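Local structure of uncharacterized protein (Legionella longbeachae NSW150, 4JZA) at residues A[70-83]-A[675-687]. The protein probably removes the 3-phosphate from phosphoinositide lipids, acting as a phosphoinositide phosphatase in the interaction of the pathogen with its host. Residues are numbered along the deposited sequence; the frame is centred on the assembly and turned at random.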
loop_
_atom_site.group_PDB
_atom_site.type_symbol
_atom_site.label_atom_id
_atom_site.label_comp_id
_atom_site.label_asym_id
_atom_site.label_seq_id
_atom_site.Cartn_x
_atom_site.Cartn_y
_atom_site.Cartn_z
ATOM N N THR A 70 7.433 7.570 24.852
ATOM C CA THR A 70 8.280 6.453 25.271
ATOM C C THR A 70 9.659 6.980 25.545
ATOM O O THR A 70 10.111 7.859 24.828
ATOM C CB THR A 70 8.361 5.423 24.121
ATOM O OG1 THR A 70 7.185 4.626 24.137
ATOM C CG2 THR A 70 9.464 4.484 24.246
ATOM N N PRO A 71 10.351 6.426 26.563
ATOM C CA PRO A 71 11.748 6.762 26.805
ATOM C C PRO A 71 12.749 6.030 25.891
ATOM O O PRO A 71 13.941 5.999 26.179
ATOM C CB PRO A 71 11.950 6.287 28.247
ATOM C CG PRO A 71 11.151 5.025 28.294
ATOM C CD PRO A 71 9.904 5.361 27.490
ATOM N N LEU A 72 12.295 5.426 24.811
ATOM C CA LEU A 72 13.157 4.593 24.031
ATOM C C LEU A 72 13.751 5.430 22.905
ATOM O O LEU A 72 13.109 6.348 22.382
ATOM C CB LEU A 72 12.372 3.417 23.494
ATOM C CG LEU A 72 11.759 2.415 24.476
ATOM C CD1 LEU A 72 10.982 1.349 23.707
ATOM C CD2 LEU A 72 12.835 1.728 25.297
ATOM N N THR A 73 14.981 5.107 22.530
ATOM C CA THR A 73 15.708 5.844 21.509
ATOM C C THR A 73 15.538 5.114 20.187
ATOM O O THR A 73 15.286 3.876 20.126
ATOM C CB THR A 73 17.222 5.867 21.799
ATOM O OG1 THR A 73 17.746 4.522 21.801
ATOM C CG2 THR A 73 17.501 6.479 23.165
ATOM N N LYS A 74 15.718 5.880 19.121
ATOM C CA LYS A 74 15.814 5.332 17.803
ATOM C C LYS A 74 16.830 4.193 17.773
ATOM O O LYS A 74 16.594 3.132 17.200
ATOM C CB LYS A 74 16.213 6.416 16.822
ATOM C CG LYS A 74 15.124 7.456 16.590
ATOM C CD LYS A 74 15.528 8.399 15.468
ATOM C CE LYS A 74 14.797 9.731 15.579
ATOM N NZ LYS A 74 14.540 10.321 14.235
ATOM N N GLN A 75 17.954 4.391 18.411
ATOM C CA GLN A 75 18.945 3.370 18.328
ATOM C C GLN A 75 18.453 2.044 18.989
ATOM O O GLN A 75 18.631 0.947 18.453
ATOM C CB GLN A 75 20.232 3.951 18.859
ATOM C CG GLN A 75 21.252 2.974 19.346
ATOM C CD GLN A 75 22.147 3.600 20.422
ATOM O OE1 GLN A 75 21.847 4.674 21.014
ATOM N NE2 GLN A 75 23.252 2.912 20.701
ATOM N N THR A 76 17.762 2.124 20.115
ATOM C CA THR A 76 17.229 0.913 20.704
ATOM C C THR A 76 16.202 0.238 19.777
ATOM O O THR A 76 16.248 -0.982 19.637
ATOM C CB THR A 76 16.583 1.174 22.059
ATOM O OG1 THR A 76 17.575 1.574 23.027
ATOM C CG2 THR A 76 15.888 -0.089 22.548
ATOM N N LEU A 77 15.292 1.003 19.160
ATOM C CA LEU A 77 14.324 0.415 18.236
ATOM C C LEU A 77 14.947 -0.292 17.062
ATOM O O LEU A 77 14.621 -1.439 16.732
ATOM C CB LEU A 77 13.403 1.476 17.682
ATOM C CG LEU A 77 12.588 2.169 18.785
ATOM C CD1 LEU A 77 11.405 2.958 18.256
ATOM C CD2 LEU A 77 12.089 1.182 19.818
ATOM N N LYS A 78 15.877 0.373 16.421
ATOM C CA LYS A 78 16.535 -0.203 15.273
ATOM C C LYS A 78 17.314 -1.437 15.668
ATOM O O LYS A 78 17.381 -2.391 14.929
ATOM C CB LYS A 78 17.473 0.814 14.643
ATOM C CG LYS A 78 16.781 1.920 13.892
ATOM C CD LYS A 78 17.790 2.994 13.526
ATOM C CE LYS A 78 17.147 3.945 12.536
ATOM N NZ LYS A 78 17.987 5.112 12.147
ATOM N N ALA A 79 17.955 -1.432 16.807
ATOM C CA ALA A 79 18.659 -2.646 17.186
ATOM C C ALA A 79 17.634 -3.789 17.366
ATOM O O ALA A 79 17.901 -4.916 16.930
ATOM C CB ALA A 79 19.512 -2.441 18.433
ATOM N N TYR A 80 16.471 -3.499 17.956
ATOM C CA TYR A 80 15.452 -4.546 18.195
ATOM C C TYR A 80 14.920 -5.113 16.892
ATOM O O TYR A 80 14.811 -6.302 16.685
ATOM C CB TYR A 80 14.279 -4.017 19.049
ATOM C CG TYR A 80 13.130 -4.991 19.203
ATOM C CD1 TYR A 80 13.270 -6.148 19.942
ATOM C CD2 TYR A 80 11.895 -4.738 18.614
ATOM C CE1 TYR A 80 12.223 -7.037 20.084
ATOM C CE2 TYR A 80 10.834 -5.618 18.749
ATOM C CZ TYR A 80 11.007 -6.776 19.480
ATOM O OH TYR A 80 9.969 -7.691 19.609
ATOM N N VAL A 81 14.626 -4.234 15.988
ATOM C CA VAL A 81 14.206 -4.629 14.666
ATOM C C VAL A 81 15.231 -5.388 13.898
ATOM O O VAL A 81 14.889 -6.338 13.238
ATOM C CB VAL A 81 13.774 -3.389 13.940
ATOM C CG1 VAL A 81 13.750 -3.603 12.469
ATOM C CG2 VAL A 81 12.404 -3.088 14.473
ATOM N N ASP A 82 16.488 -4.998 14.006
ATOM C CA ASP A 82 17.580 -5.800 13.477
ATOM C C ASP A 82 17.666 -7.193 14.069
ATOM O O ASP A 82 17.997 -8.147 13.331
ATOM C CB ASP A 82 18.929 -5.097 13.636
ATOM C CG ASP A 82 19.075 -3.862 12.725
ATOM O OD1 ASP A 82 18.269 -3.620 11.823
ATOM O OD2 ASP A 82 20.018 -3.112 12.872
ATOM N N GLU A 83 17.370 -7.355 15.361
ATOM C CA GLU A 83 17.455 -8.690 15.937
ATOM C C GLU A 83 16.299 -9.516 15.438
ATOM O O GLU A 83 16.490 -10.708 15.176
ATOM C CB GLU A 83 17.530 -8.709 17.469
ATOM C CG GLU A 83 18.938 -8.415 17.994
ATOM C CD GLU A 83 19.062 -8.505 19.533
ATOM O OE1 GLU A 83 18.720 -9.605 20.059
ATOM O OE2 GLU A 83 19.502 -7.498 20.201
ATOM N N LYS A 675 2.260 -4.604 29.089
ATOM C CA LYS A 675 3.418 -3.745 28.968
ATOM C C LYS A 675 4.696 -4.489 28.653
ATOM O O LYS A 675 5.775 -3.963 28.791
ATOM C CB LYS A 675 3.576 -3.014 30.263
ATOM C CG LYS A 675 2.482 -2.003 30.517
ATOM C CD LYS A 675 2.746 -0.670 29.837
ATOM C CE LYS A 675 2.038 0.448 30.617
ATOM N NZ LYS A 675 2.177 1.814 30.020
ATOM N N LYS A 676 4.585 -5.719 28.216
ATOM C CA LYS A 676 5.731 -6.593 28.213
ATOM C C LYS A 676 6.845 -6.122 27.292
ATOM O O LYS A 676 8.019 -6.357 27.578
ATOM C CB LYS A 676 5.285 -8.002 27.841
ATOM C CG LYS A 676 6.428 -8.996 27.599
ATOM C CD LYS A 676 6.041 -10.434 27.955
ATOM C CE LYS A 676 7.258 -11.347 28.032
ATOM N NZ LYS A 676 6.789 -12.740 28.251
ATOM N N LEU A 677 6.472 -5.495 26.187
ATOM C CA LEU A 677 7.410 -5.105 25.140
ATOM C C LEU A 677 8.222 -3.888 25.578
ATOM O O LEU A 677 9.458 -3.852 25.419
ATOM C CB LEU A 677 6.659 -4.817 23.801
ATOM C CG LEU A 677 7.490 -4.241 22.631
ATOM C CD1 LEU A 677 8.542 -5.215 22.071
ATOM C CD2 LEU A 677 6.595 -3.725 21.528
ATOM N N LEU A 678 7.508 -2.896 26.110
ATOM C CA LEU A 678 8.097 -1.691 26.691
ATOM C C LEU A 678 9.129 -2.031 27.753
ATOM O O LEU A 678 10.180 -1.438 27.770
ATOM C CB LEU A 678 7.011 -0.822 27.306
ATOM C CG LEU A 678 7.509 0.452 27.998
ATOM C CD1 LEU A 678 8.133 1.431 27.059
ATOM C CD2 LEU A 678 6.409 1.164 28.733
ATOM N N CYS A 679 8.809 -2.981 28.628
ATOM C CA CYS A 679 9.726 -3.446 29.631
ATOM C C CYS A 679 10.918 -4.177 29.007
ATOM O O CYS A 679 12.037 -4.002 29.442
ATOM C CB CYS A 679 9.047 -4.387 30.619
ATOM S SG CYS A 679 7.706 -3.659 31.612
ATOM N N ARG A 680 10.673 -5.028 28.028
ATOM C CA ARG A 680 11.742 -5.788 27.373
ATOM C C ARG A 680 12.779 -4.845 26.779
ATOM O O ARG A 680 13.986 -5.069 26.951
ATOM C CB ARG A 680 11.179 -6.666 26.277
ATOM C CG ARG A 680 12.236 -7.176 25.312
ATOM C CD ARG A 680 11.718 -8.295 24.458
ATOM N NE ARG A 680 11.585 -9.490 25.279
ATOM C CZ ARG A 680 10.598 -10.369 25.152
ATOM N NH1 ARG A 680 9.613 -10.171 24.271
ATOM N NH2 ARG A 680 10.567 -11.420 25.952
ATOM N N LEU A 681 12.282 -3.791 26.128
ATOM C CA LEU A 681 13.107 -2.825 25.447
ATOM C C LEU A 681 13.740 -1.839 26.402
ATOM O O LEU A 681 14.849 -1.363 26.149
ATOM C CB LEU A 681 12.268 -2.043 24.413
ATOM C CG LEU A 681 11.775 -2.787 23.156
ATOM C CD1 LEU A 681 11.044 -1.862 22.178
ATOM C CD2 LEU A 681 12.932 -3.485 22.455
ATOM N N VAL A 682 13.042 -1.489 27.494
ATOM C CA VAL A 682 13.639 -0.633 28.510
ATOM C C VAL A 682 14.813 -1.363 29.113
ATOM O O VAL A 682 15.862 -0.791 29.293
ATOM C CB VAL A 682 12.621 -0.182 29.520
ATOM C CG1 VAL A 682 13.264 0.294 30.811
ATOM C CG2 VAL A 682 11.795 0.933 28.928
ATOM N N ALA A 683 14.693 -2.651 29.361
ATOM C CA ALA A 683 15.816 -3.354 29.943
ATOM C C ALA A 683 16.976 -3.432 28.970
ATOM O O ALA A 683 18.120 -3.463 29.388
ATOM C CB ALA A 683 15.422 -4.734 30.401
ATOM N N ARG A 684 16.683 -3.531 27.689
ATOM C CA ARG A 684 17.742 -3.667 26.702
ATOM C C ARG A 684 18.448 -2.321 26.533
ATOM O O ARG A 684 19.673 -2.267 26.472
ATOM C CB ARG A 684 17.228 -4.266 25.375
ATOM C CG ARG A 684 17.614 -5.736 25.220
ATOM C CD ARG A 684 16.450 -6.675 24.923
ATOM N NE ARG A 684 16.408 -6.993 23.503
ATOM C CZ ARG A 684 15.784 -8.040 22.982
ATOM N NH1 ARG A 684 15.106 -8.899 23.744
ATOM N NH2 ARG A 684 15.833 -8.216 21.675
ATOM N N GLN A 685 17.687 -1.240 26.530
ATOM C CA GLN A 685 18.292 0.081 26.557
ATOM C C GLN A 685 19.151 0.363 27.826
ATOM O O GLN A 685 20.194 0.974 27.721
ATOM C CB GLN A 685 17.230 1.157 26.389
ATOM C CG GLN A 685 17.783 2.533 26.231
ATOM C CD GLN A 685 16.746 3.514 25.734
ATOM O OE1 GLN A 685 16.602 4.542 26.255
ATOM N NE2 GLN A 685 15.966 3.164 24.858
ATOM N N LEU A 686 18.740 -0.111 28.999
ATOM C CA LEU A 686 19.602 -0.032 30.180
ATOM C C LEU A 686 20.949 -0.734 29.956
ATOM O O LEU A 686 22.006 -0.236 30.331
ATOM C CB LEU A 686 18.889 -0.629 31.394
ATOM C CG LEU A 686 17.896 0.384 31.959
ATOM C CD1 LEU A 686 16.822 -0.245 32.830
ATOM C CD2 LEU A 686 18.605 1.484 32.737
ATOM N N GLY A 687 20.909 -1.907 29.351
ATOM C CA GLY A 687 22.122 -2.664 29.054
ATOM C C GLY A 687 22.640 -3.373 30.276
ATOM O O GLY A 687 22.192 -3.122 31.400
HETATM O O HOH W 1 17.627 -5.707 21.326
#
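Leu677, early in helix 676-687, sends its CD1 to the phenol end of Tyr80, 3.8 Å from Tyr80 OH and obliquely to the ring. Leu678, one residue on, turns its CD1 to the loop ahead of the other helix, where Thr70, Pro71 and Leu72 lie against it loosely. Leu681 then fills the middle of the contact and splits its two methyls. Leu681 CD1 meets Leu72 CD1 at 3.6 Å and also touches Leu77 CD2, while Leu681 CD2 sits 3.6 Å from Tyr80 CG. Tyr80 can receive it because its ring swings anti to the backbone N (chi1 174°), crossing the leucine at about a right angle. Leu112 of helix 95-116 packs on both Tyr80 and Leu681. Val682 offers CG2 to Leu72 CD2 at 3.9 Å and to the Pro71 ring, and Leu757 of helix 748-761 touches it as well.

The segments 74-83 and 676-687 cross steeply, 110° between their directions, with axes 10.1 Å apart at closest approach, so a short patch of side chains joins the helices that follow the first strands of the chain to the helical C-terminal region, which includes the phosphoinositide phosphatase C-terminal domain.

Arg684, bent at chi2 and chi3, brings NH2 to the edge of the Tyr80 ring, near its plane. Arg684 NH2 also forms a salt bridge with Glu83 OE1 at 3.6 Å, but the oxygen lies well out of the guanidinium plane, so the attraction is between the charges alone, with no N-H aimed at the oxygen; a water accepting from Arg684 NE and donating to Glu83 OE2 supplies the directed link. Gln685 reaches out extended to the start of helix 74-83, its amide among Pro71, Thr73 and Thr76, where Thr73 OG1 N-caps that helix by accepting from Thr76 N at 2.9 Å.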